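Rubredoxin\:oxygen oxidoreductase (Desulfovibrio gigas, PDB 1E5D) catalyses the four-electron reduction of one oxygen molecule to two water molecules, using a diiron centre and flavin mononucleotide. Local coordinates at residues T102-H113 and R143-M151; K159-N170 and P219-F230. One frame throughout, in Å; residues are numbered along the deposited sequence.

Contact 1: residues T102-H113 and R143-M151. With FMN (flavin mononucleotide), chain F; FEO (mu-oxo-diiron), chain D.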
# COMPACT_ATOMS: atom_id res chain seq x y z
N THR A 102 -21.25 -21.95 -22.20
CA THR A 102 -21.01 -20.89 -21.23
C THR A 102 -22.31 -20.20 -20.85
O THR A 102 -23.34 -20.29 -21.52
CB THR A 102 -20.00 -19.85 -21.77
OG1 THR A 102 -19.56 -19.04 -20.67
CG2 THR A 102 -20.66 -18.92 -22.77
N SER A 103 -22.27 -19.48 -19.72
CA SER A 103 -23.47 -18.76 -19.32
C SER A 103 -23.72 -17.60 -20.27
O SER A 103 -22.88 -17.21 -21.08
CB SER A 103 -23.35 -18.25 -17.89
OG SER A 103 -22.47 -17.13 -17.83
N SER A 104 -24.92 -17.03 -20.18
CA SER A 104 -25.20 -15.91 -21.07
C SER A 104 -24.26 -14.76 -20.74
O SER A 104 -23.66 -14.14 -21.62
CB SER A 104 -26.67 -15.51 -20.93
OG SER A 104 -26.78 -14.14 -20.59
N LEU A 105 -24.11 -14.47 -19.45
CA LEU A 105 -23.16 -13.41 -19.08
C LEU A 105 -21.75 -13.88 -19.39
O LEU A 105 -20.88 -13.10 -19.78
CB LEU A 105 -23.33 -12.99 -17.62
CG LEU A 105 -24.57 -12.10 -17.40
CD1 LEU A 105 -24.84 -11.88 -15.92
CD2 LEU A 105 -24.39 -10.78 -18.12
N GLY A 106 -21.52 -15.19 -19.27
CA GLY A 106 -20.25 -15.74 -19.73
C GLY A 106 -19.97 -15.49 -21.20
O GLY A 106 -18.85 -15.21 -21.63
N GLN A 107 -20.99 -15.58 -22.07
CA GLN A 107 -20.60 -15.41 -23.48
C GLN A 107 -20.23 -13.95 -23.71
O GLN A 107 -19.40 -13.59 -24.55
CB GLN A 107 -21.72 -15.90 -24.39
CG GLN A 107 -22.48 -14.82 -25.12
CD GLN A 107 -21.88 -14.56 -26.50
OE1 GLN A 107 -21.66 -15.49 -27.27
NE2 GLN A 107 -21.63 -13.29 -26.78
N LYS A 108 -20.88 -13.10 -22.91
CA LYS A 108 -20.58 -11.68 -22.95
C LYS A 108 -19.11 -11.45 -22.63
O LYS A 108 -18.34 -10.88 -23.40
CB LYS A 108 -21.47 -10.93 -21.96
CG LYS A 108 -22.32 -9.81 -22.52
CD LYS A 108 -23.57 -10.31 -23.22
CE LYS A 108 -23.84 -9.53 -24.50
NZ LYS A 108 -23.62 -10.33 -25.73
N ALA A 109 -18.72 -11.91 -21.44
CA ALA A 109 -17.33 -11.76 -21.02
C ALA A 109 -16.41 -12.48 -21.98
O ALA A 109 -15.25 -12.12 -22.18
CB ALA A 109 -17.17 -12.27 -19.60
N MET A 110 -16.92 -13.55 -22.61
CA MET A 110 -16.01 -14.28 -23.50
C MET A 110 -15.64 -13.42 -24.70
O MET A 110 -14.55 -13.55 -25.27
CB MET A 110 -16.65 -15.59 -23.94
CG MET A 110 -15.70 -16.53 -24.66
SD MET A 110 -16.56 -18.06 -25.11
CE MET A 110 -16.76 -18.79 -23.48
N GLU A 111 -16.51 -12.50 -25.11
CA GLU A 111 -16.12 -11.69 -26.27
C GLU A 111 -15.17 -10.55 -25.87
O GLU A 111 -14.22 -10.30 -26.62
CB GLU A 111 -17.32 -11.11 -27.02
CG GLU A 111 -18.67 -11.51 -26.48
CD GLU A 111 -19.81 -10.79 -27.18
OE1 GLU A 111 -20.18 -9.69 -26.72
OE2 GLU A 111 -20.34 -11.33 -28.18
N SER A 112 -15.41 -9.88 -24.75
CA SER A 112 -14.55 -8.76 -24.36
C SER A 112 -13.19 -9.21 -23.85
O SER A 112 -12.27 -8.41 -23.69
CB SER A 112 -15.25 -7.91 -23.31
OG SER A 112 -15.64 -8.71 -22.20
N HIS A 113 -13.05 -10.50 -23.58
CA HIS A 113 -11.75 -11.07 -23.26
C HIS A 113 -11.08 -11.62 -24.52
O HIS A 113 -9.88 -11.43 -24.72
CB HIS A 113 -11.84 -12.20 -22.24
CG HIS A 113 -11.89 -11.82 -20.80
ND1 HIS A 113 -13.04 -11.45 -20.14
CD2 HIS A 113 -10.91 -11.77 -19.87
CE1 HIS A 113 -12.77 -11.19 -18.88
NE2 HIS A 113 -11.47 -11.37 -18.69
N ARG A 143 -24.53 -15.73 -10.46
CA ARG A 143 -24.05 -14.38 -10.74
C ARG A 143 -23.47 -13.74 -9.48
O ARG A 143 -23.99 -13.97 -8.39
CB ARG A 143 -25.16 -13.50 -11.33
CG ARG A 143 -26.17 -14.24 -12.17
CD ARG A 143 -26.18 -13.84 -13.63
NE ARG A 143 -27.29 -12.99 -14.01
CZ ARG A 143 -28.21 -13.14 -14.94
NH1 ARG A 143 -28.26 -14.19 -15.75
NH2 ARG A 143 -29.14 -12.19 -15.09
N MET A 144 -22.41 -12.97 -9.67
CA MET A 144 -21.61 -12.26 -8.69
C MET A 144 -21.00 -13.20 -7.65
O MET A 144 -20.75 -12.81 -6.51
CB MET A 144 -22.43 -11.19 -7.97
CG MET A 144 -22.97 -10.13 -8.93
SD MET A 144 -21.86 -9.84 -10.32
CE MET A 144 -20.47 -9.09 -9.48
N LEU A 145 -20.75 -14.44 -8.06
CA LEU A 145 -20.01 -15.39 -7.24
C LEU A 145 -18.85 -15.98 -8.03
O LEU A 145 -18.91 -17.16 -8.38
CB LEU A 145 -20.92 -16.51 -6.75
CG LEU A 145 -22.01 -16.14 -5.75
CD1 LEU A 145 -22.70 -17.39 -5.23
CD2 LEU A 145 -21.44 -15.34 -4.58
N HIS A 146 -17.83 -15.19 -8.33
CA HIS A 146 -17.70 -13.81 -7.90
C HIS A 146 -17.75 -12.83 -9.07
O HIS A 146 -17.52 -11.64 -8.89
CB HIS A 146 -16.35 -13.64 -7.18
CG HIS A 146 -15.22 -13.95 -8.11
ND1 HIS A 146 -14.52 -13.00 -8.81
CD2 HIS A 146 -14.69 -15.14 -8.46
CE1 HIS A 146 -13.59 -13.59 -9.55
NE2 HIS A 146 -13.67 -14.90 -9.35
N TRP A 147 -18.05 -13.31 -10.26
CA TRP A 147 -18.28 -12.45 -11.42
C TRP A 147 -19.69 -12.66 -11.96
O TRP A 147 -20.36 -13.64 -11.65
CB TRP A 147 -17.27 -12.74 -12.53
CG TRP A 147 -15.94 -12.08 -12.42
CD1 TRP A 147 -15.42 -11.42 -11.34
CD2 TRP A 147 -14.94 -12.02 -13.45
NE1 TRP A 147 -14.16 -10.95 -11.64
CE2 TRP A 147 -13.84 -11.30 -12.93
CE3 TRP A 147 -14.88 -12.49 -14.76
CZ2 TRP A 147 -12.70 -11.06 -13.68
CZ3 TRP A 147 -13.74 -12.26 -15.51
CH2 TRP A 147 -12.67 -11.55 -14.96
N PRO A 148 -20.20 -11.75 -12.78
CA PRO A 148 -21.53 -11.94 -13.36
C PRO A 148 -21.66 -13.24 -14.15
O PRO A 148 -22.76 -13.78 -14.19
CB PRO A 148 -21.69 -10.76 -14.32
CG PRO A 148 -20.69 -9.75 -13.88
CD PRO A 148 -19.58 -10.48 -13.20
N ASP A 149 -20.61 -13.73 -14.79
CA ASP A 149 -20.68 -14.88 -15.68
C ASP A 149 -20.70 -16.21 -14.95
O ASP A 149 -20.99 -17.25 -15.54
CB ASP A 149 -19.48 -14.88 -16.65
CG ASP A 149 -18.16 -14.64 -15.95
OD1 ASP A 149 -17.60 -15.60 -15.39
OD2 ASP A 149 -17.68 -13.48 -15.95
N SER A 150 -20.38 -16.18 -13.67
CA SER A 150 -20.31 -17.38 -12.85
C SER A 150 -21.54 -18.28 -12.95
O SER A 150 -22.69 -17.85 -12.81
CB SER A 150 -20.08 -16.97 -11.39
OG SER A 150 -20.06 -18.10 -10.54
N MET A 151 -21.29 -19.56 -13.17
CA MET A 151 -22.31 -20.59 -13.13
C MET A 151 -21.70 -21.90 -12.67
O MET A 151 -20.49 -22.07 -12.77
CB MET A 151 -22.97 -20.78 -14.50
CG MET A 151 -22.18 -21.75 -15.36
SD MET A 151 -22.98 -22.06 -16.95
CE MET A 151 -21.63 -22.83 -17.84
N1 FMN F . -15.05 -5.45 -12.49
C2 FMN F . -15.76 -4.35 -12.25
O2 FMN F . -16.26 -3.70 -13.13
N3 FMN F . -16.21 -4.06 -10.94
C4 FMN F . -15.71 -4.73 -9.84
O4 FMN F . -15.99 -4.29 -8.75
C4A FMN F . -14.64 -5.69 -10.11
N5 FMN F . -14.15 -6.46 -9.10
C5A FMN F . -13.21 -7.39 -9.41
C6 FMN F . -12.46 -7.96 -8.35
C7 FMN F . -11.63 -9.03 -8.59
C7M FMN F . -10.99 -9.79 -7.46
C8 FMN F . -11.25 -9.35 -9.94
C8M FMN F . -10.38 -10.55 -10.23
C9 FMN F . -11.91 -8.73 -11.00
C9A FMN F . -12.78 -7.66 -10.74
N10 FMN F . -13.40 -6.91 -11.78
C10 FMN F . -14.26 -5.93 -11.50
C1' FMN F . -13.06 -7.26 -13.18
C2' FMN F . -11.75 -6.58 -13.64
O2' FMN F . -11.93 -5.17 -13.56
C3' FMN F . -11.52 -6.96 -15.10
O3' FMN F . -11.14 -8.34 -15.12
C4' FMN F . -10.36 -6.14 -15.68
O4' FMN F . -10.19 -6.43 -17.08
C5' FMN F . -9.10 -6.55 -14.92
O5' FMN F . -7.93 -5.65 -15.44
P FMN F . -6.48 -6.04 -15.28
O1P FMN F . -5.70 -4.76 -15.60
O2P FMN F . -6.22 -6.69 -14.08
O3P FMN F . -6.14 -7.01 -16.33
FE1 FEO D . -10.18 -18.69 -10.07
FE2 FEO D . -12.22 -16.03 -10.32
O FEO D . -10.66 -17.42 -11.17
O HOH W 1 -19.83 -18.86 -18.09
O HOH W 2 -10.55 -20.25 -11.89
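The rims of His113 and Trp147 come together without stacking, their planes at 34° and His113 CE1 3.7 Å from Trp147 CZ3. In its own plane the imidazole of His113 reaches back to the helix carbonyl of Ala109, a bond from ND1 that fixes the rotation of the ring. At the indole's edge, near its plane, lies the flavin, with Trp147 NE1 3.2 Å from FMN C9; Trp347 of the second subunit meets this indole edge-to-face. Leu105 crosses Arg143 at about a right angle and sets CD1 over one face of the guanidinium, whose charge pairs with Glu141.

At the start of helix 104-114, Ser103 OG serves twice. It donates to Asp149 O at 2.7 Å and, as N-cap, accepts from Gly106 N at 2.6 Å; a chi1 of 74° holds the hydroxyl between backbone N and carbonyl carbon, where it can turn back to the helix. Water 1 also joins Ser103 N to Asp149 O. Asp149 CB lies 3.3 Å from Gly106 CA, while its OD1 accepts from His79 ND1 and Leu80 N, a second-shell grip on an iron ligand. His146 NE2 binds iron FE2 at 2.1 Å. The loop 143-151, held on the capped helix, thus lines the diiron site of a metallo-beta-lactamase fold, beside the flavin held by the second subunit.

Contact 2: residues K159-N170 and P219-F230; sequences KVLISNDIFGQN and PEFICPDHGVIF. With FEO (mu-oxo-diiron), chain D.
Lys159 and Glu220 pair in a salt bridge at the end of the two strands remote from the metals: Lys159 NZ meets Glu220 OE2 at 2.6 Å on its syn side, and a weak bond runs to OE1.

Backbone bonds join strands 160-164 and 221-224 in parallel register, their axes 22° apart. Leu161 donates to Phe221 O and accepts from Cys223 N, Ser163 N reaches Cys223 O, and farther along Asp225 N bonds to Asn164 O and Gln169 N to His226 O.

The amide of Gln169 works at both ends. A bend at chi2 (74°) brings it back to Val228. Its OE1 takes Val228 N at 2.8 Å on a lone pair, and NE2 gives to Val228 O and to Phe167 O, each in its carbonyl plane, so three bonds fix the rotation of the buried amide. It stands nearly upright to the Phe230 ring.

Apolar contacts differ on the two faces of the sheet. On one, Val160 CG1 touches Cys223 SG; on the other, Leu161 lies beside Pro219, and Phe167 CD2 packs on Ile222 CG2 at 3.7 Å.

Metal bonds gather toward the C-terminal ends of the strands. Asp165 bridges the irons: OD1 binds iron FE1, and Asp165 OD2 lies 1.9 Å from iron FE2. His226 NE2 binds iron FE1 at 2.0 Å. The Asp165 carboxylate and His226 imidazole planes are only 17° apart. Asp225 CB lies over the centre of one face of His226, and ND1 of that ring is held by Thr34 O. Asp225 OD2 accepts from the iron-bound water 2 and from His84. Metal ligands carried on loops at the C-terminal ends of neighbouring strands are characteristic of the metallo-beta-lactamase fold, here housing two irons.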
# COMPACT_ATOMS: atom_id res chain seq x y z
N LYS A 159 -24.09 -36.87 -8.19
CA LYS A 159 -24.02 -35.96 -7.05
C LYS A 159 -22.67 -35.25 -7.02
O LYS A 159 -22.01 -35.15 -5.99
CB LYS A 159 -24.29 -36.71 -5.75
CG LYS A 159 -25.74 -37.18 -5.64
CD LYS A 159 -26.11 -37.51 -4.21
CE LYS A 159 -26.65 -38.93 -4.08
NZ LYS A 159 -25.83 -39.74 -3.14
N VAL A 160 -22.29 -34.77 -8.19
CA VAL A 160 -21.06 -34.06 -8.45
C VAL A 160 -21.36 -32.60 -8.79
O VAL A 160 -21.96 -32.31 -9.81
CB VAL A 160 -20.24 -34.65 -9.61
CG1 VAL A 160 -18.88 -33.97 -9.67
CG2 VAL A 160 -20.11 -36.16 -9.47
N LEU A 161 -20.92 -31.71 -7.91
CA LEU A 161 -21.03 -30.29 -8.16
C LEU A 161 -19.67 -29.73 -8.57
O LEU A 161 -18.72 -29.79 -7.79
CB LEU A 161 -21.55 -29.56 -6.93
CG LEU A 161 -21.78 -28.05 -7.09
CD1 LEU A 161 -22.87 -27.76 -8.10
CD2 LEU A 161 -22.09 -27.43 -5.73
N ILE A 162 -19.60 -29.23 -9.79
CA ILE A 162 -18.42 -28.55 -10.32
C ILE A 162 -18.66 -27.04 -10.26
O ILE A 162 -19.45 -26.57 -11.08
CB ILE A 162 -18.12 -29.02 -11.75
CG1 ILE A 162 -18.05 -30.55 -11.89
CG2 ILE A 162 -16.85 -28.36 -12.26
CD1 ILE A 162 -17.97 -31.06 -13.31
N SER A 163 -18.03 -26.36 -9.31
CA SER A 163 -18.39 -25.05 -8.81
C SER A 163 -17.51 -23.86 -9.16
O SER A 163 -17.68 -22.80 -8.53
CB SER A 163 -18.40 -25.10 -7.26
OG SER A 163 -17.19 -25.72 -6.83
N ASN A 164 -16.61 -23.95 -10.12
CA ASN A 164 -15.67 -22.87 -10.44
C ASN A 164 -14.97 -22.38 -9.17
O ASN A 164 -14.48 -23.22 -8.41
CB ASN A 164 -16.32 -21.77 -11.25
CG ASN A 164 -17.22 -20.72 -10.67
OD1 ASN A 164 -16.72 -19.77 -10.06
ND2 ASN A 164 -18.53 -20.84 -10.85
N ASP A 165 -14.82 -21.09 -8.95
CA ASP A 165 -14.08 -20.60 -7.80
C ASP A 165 -14.78 -20.89 -6.48
O ASP A 165 -14.17 -20.93 -5.42
CB ASP A 165 -13.87 -19.09 -7.94
CG ASP A 165 -12.84 -18.71 -8.97
OD1 ASP A 165 -11.85 -19.45 -9.14
OD2 ASP A 165 -13.01 -17.65 -9.63
N ILE A 166 -16.10 -21.06 -6.50
CA ILE A 166 -16.85 -21.27 -5.26
C ILE A 166 -16.37 -22.53 -4.54
O ILE A 166 -16.26 -23.60 -5.15
CB ILE A 166 -18.36 -21.36 -5.58
CG1 ILE A 166 -18.83 -20.21 -6.47
CG2 ILE A 166 -19.22 -21.47 -4.33
CD1 ILE A 166 -20.18 -20.43 -7.11
N PHE A 167 -16.08 -22.37 -3.26
CA PHE A 167 -15.63 -23.45 -2.39
C PHE A 167 -14.14 -23.69 -2.62
O PHE A 167 -13.53 -24.56 -1.99
CB PHE A 167 -16.40 -24.75 -2.61
CG PHE A 167 -17.89 -24.57 -2.33
CD1 PHE A 167 -18.32 -24.16 -1.08
CD2 PHE A 167 -18.83 -24.80 -3.32
CE1 PHE A 167 -19.66 -23.98 -0.81
CE2 PHE A 167 -20.18 -24.61 -3.06
CZ PHE A 167 -20.59 -24.20 -1.81
N GLY A 168 -13.57 -22.91 -3.53
CA GLY A 168 -12.16 -23.03 -3.84
C GLY A 168 -11.31 -22.66 -2.65
O GLY A 168 -11.66 -21.90 -1.75
N GLN A 169 -10.10 -23.21 -2.60
CA GLN A 169 -9.18 -22.76 -1.57
C GLN A 169 -7.79 -22.74 -2.20
O GLN A 169 -7.50 -23.59 -3.04
CB GLN A 169 -9.20 -23.66 -0.34
CG GLN A 169 -10.31 -24.68 -0.25
CD GLN A 169 -10.08 -25.85 -1.19
OE1 GLN A 169 -9.00 -26.42 -1.29
NE2 GLN A 169 -11.13 -26.22 -1.92
N ASN A 170 -6.95 -21.79 -1.82
CA ASN A 170 -5.59 -21.81 -2.37
C ASN A 170 -4.71 -22.76 -1.58
O ASN A 170 -4.05 -22.38 -0.62
CB ASN A 170 -5.04 -20.38 -2.36
CG ASN A 170 -5.71 -19.58 -3.46
OD1 ASN A 170 -6.05 -18.41 -3.29
ND2 ASN A 170 -5.90 -20.23 -4.60
N PRO A 219 -24.38 -32.63 -2.80
CA PRO A 219 -23.21 -33.24 -3.42
C PRO A 219 -22.50 -34.28 -2.55
O PRO A 219 -22.52 -34.21 -1.33
CB PRO A 219 -22.27 -32.05 -3.65
CG PRO A 219 -23.12 -30.83 -3.49
CD PRO A 219 -24.14 -31.21 -2.44
N GLU A 220 -21.87 -35.22 -3.24
CA GLU A 220 -20.95 -36.19 -2.68
C GLU A 220 -19.52 -35.74 -2.97
O GLU A 220 -18.57 -36.11 -2.30
CB GLU A 220 -21.20 -37.59 -3.25
CG GLU A 220 -21.56 -38.62 -2.18
CD GLU A 220 -22.94 -39.20 -2.37
OE1 GLU A 220 -23.06 -40.21 -3.09
OE2 GLU A 220 -23.92 -38.68 -1.79
N PHE A 221 -19.41 -34.91 -4.00
CA PHE A 221 -18.20 -34.29 -4.46
C PHE A 221 -18.40 -32.83 -4.85
O PHE A 221 -19.24 -32.53 -5.70
CB PHE A 221 -17.70 -35.01 -5.71
CG PHE A 221 -17.12 -36.38 -5.44
CD1 PHE A 221 -15.81 -36.50 -5.02
CD2 PHE A 221 -17.90 -37.52 -5.63
CE1 PHE A 221 -15.28 -37.76 -4.78
CE2 PHE A 221 -17.36 -38.77 -5.40
CZ PHE A 221 -16.05 -38.89 -4.97
N ILE A 222 -17.62 -31.93 -4.25
CA ILE A 222 -17.61 -30.57 -4.81
C ILE A 222 -16.24 -30.30 -5.44
O ILE A 222 -15.23 -30.51 -4.79
CB ILE A 222 -17.91 -29.47 -3.79
CG1 ILE A 222 -19.35 -29.54 -3.27
CG2 ILE A 222 -17.57 -28.11 -4.39
CD1 ILE A 222 -19.58 -28.86 -1.94
N CYS A 223 -16.27 -29.87 -6.68
CA CYS A 223 -15.10 -29.69 -7.53
C CYS A 223 -14.91 -28.23 -7.92
O CYS A 223 -15.50 -27.76 -8.90
CB CYS A 223 -15.25 -30.58 -8.77
SG CYS A 223 -15.53 -32.33 -8.38
N PRO A 224 -14.10 -27.53 -7.14
CA PRO A 224 -13.75 -26.14 -7.43
C PRO A 224 -12.50 -25.99 -8.31
O PRO A 224 -11.73 -26.94 -8.50
CB PRO A 224 -13.48 -25.60 -6.02
CG PRO A 224 -12.89 -26.75 -5.29
CD PRO A 224 -13.47 -28.00 -5.90
N ASP A 225 -12.32 -24.78 -8.83
CA ASP A 225 -11.24 -24.34 -9.68
C ASP A 225 -9.87 -24.39 -9.02
O ASP A 225 -8.89 -24.60 -9.72
CB ASP A 225 -11.46 -22.88 -10.08
CG ASP A 225 -12.43 -22.72 -11.23
OD1 ASP A 225 -12.77 -23.75 -11.86
OD2 ASP A 225 -12.88 -21.58 -11.46
N HIS A 226 -9.83 -24.18 -7.71
CA HIS A 226 -8.62 -24.08 -6.93
C HIS A 226 -8.65 -24.93 -5.67
O HIS A 226 -9.61 -24.89 -4.90
CB HIS A 226 -8.36 -22.62 -6.49
CG HIS A 226 -8.53 -21.64 -7.60
ND1 HIS A 226 -7.74 -21.64 -8.73
CD2 HIS A 226 -9.40 -20.62 -7.77
CE1 HIS A 226 -8.12 -20.66 -9.53
NE2 HIS A 226 -9.13 -20.02 -8.97
N GLY A 227 -7.57 -25.68 -5.45
CA GLY A 227 -7.47 -26.40 -4.19
C GLY A 227 -8.01 -27.81 -4.30
O GLY A 227 -8.17 -28.34 -5.40
N VAL A 228 -8.30 -28.40 -3.14
CA VAL A 228 -8.68 -29.80 -3.10
C VAL A 228 -10.16 -30.00 -3.41
O VAL A 228 -10.98 -29.09 -3.32
CB VAL A 228 -8.37 -30.45 -1.74
CG1 VAL A 228 -6.87 -30.42 -1.50
CG2 VAL A 228 -9.11 -29.72 -0.63
N ILE A 229 -10.46 -31.23 -3.79
CA ILE A 229 -11.84 -31.63 -4.05
C ILE A 229 -12.54 -32.05 -2.77
O ILE A 229 -11.94 -32.75 -1.95
CB ILE A 229 -11.87 -32.78 -5.07
CG1 ILE A 229 -11.53 -32.31 -6.49
CG2 ILE A 229 -13.20 -33.51 -5.03
CD1 ILE A 229 -10.83 -33.38 -7.31
N PHE A 230 -13.79 -31.64 -2.59
CA PHE A 230 -14.55 -32.08 -1.42
C PHE A 230 -15.15 -33.45 -1.69
O PHE A 230 -16.06 -33.59 -2.52
CB PHE A 230 -15.64 -31.06 -1.06
CG PHE A 230 -15.04 -29.77 -0.52
CD1 PHE A 230 -14.72 -29.66 0.82
CD2 PHE A 230 -14.82 -28.69 -1.36
CE1 PHE A 230 -14.16 -28.50 1.32
CE2 PHE A 230 -14.26 -27.53 -0.87
CZ PHE A 230 -13.92 -27.43 0.47
FE1 FEO D . -10.18 -18.69 -10.07
FE2 FEO D . -12.22 -16.03 -10.32
O FEO D . -10.66 -17.42 -11.17
O HOH W 3 -14.71 -25.89 -11.13
O HOH W 2 -10.55 -20.25 -11.89

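In the fold
From the N terminus, strand 99-103 of the seven-stranded sheet leads into helix 104-114; contact 1 closes the loop that begins there when the chain returns at 143-151, having passed strand 121-124, the same sheet's edge, and the first two strands of the six-stranded sheet. Strand 151-155 then hands over to 160-164, and contact 2 closes a second loop, largely helical, at 219-230. The two loops follow in series, neither nesting nor crossing. Contact 1 joins the two sheets of the lactamase-like domain near the partner subunit's flavin, whereas contact 2 pairs neighbours within the six-stranded sheet. They meet at the diiron centre, where His146 and Asp165 share an iron, and at Met151 O, probably hydrogen-bonded to Asn164 ND2.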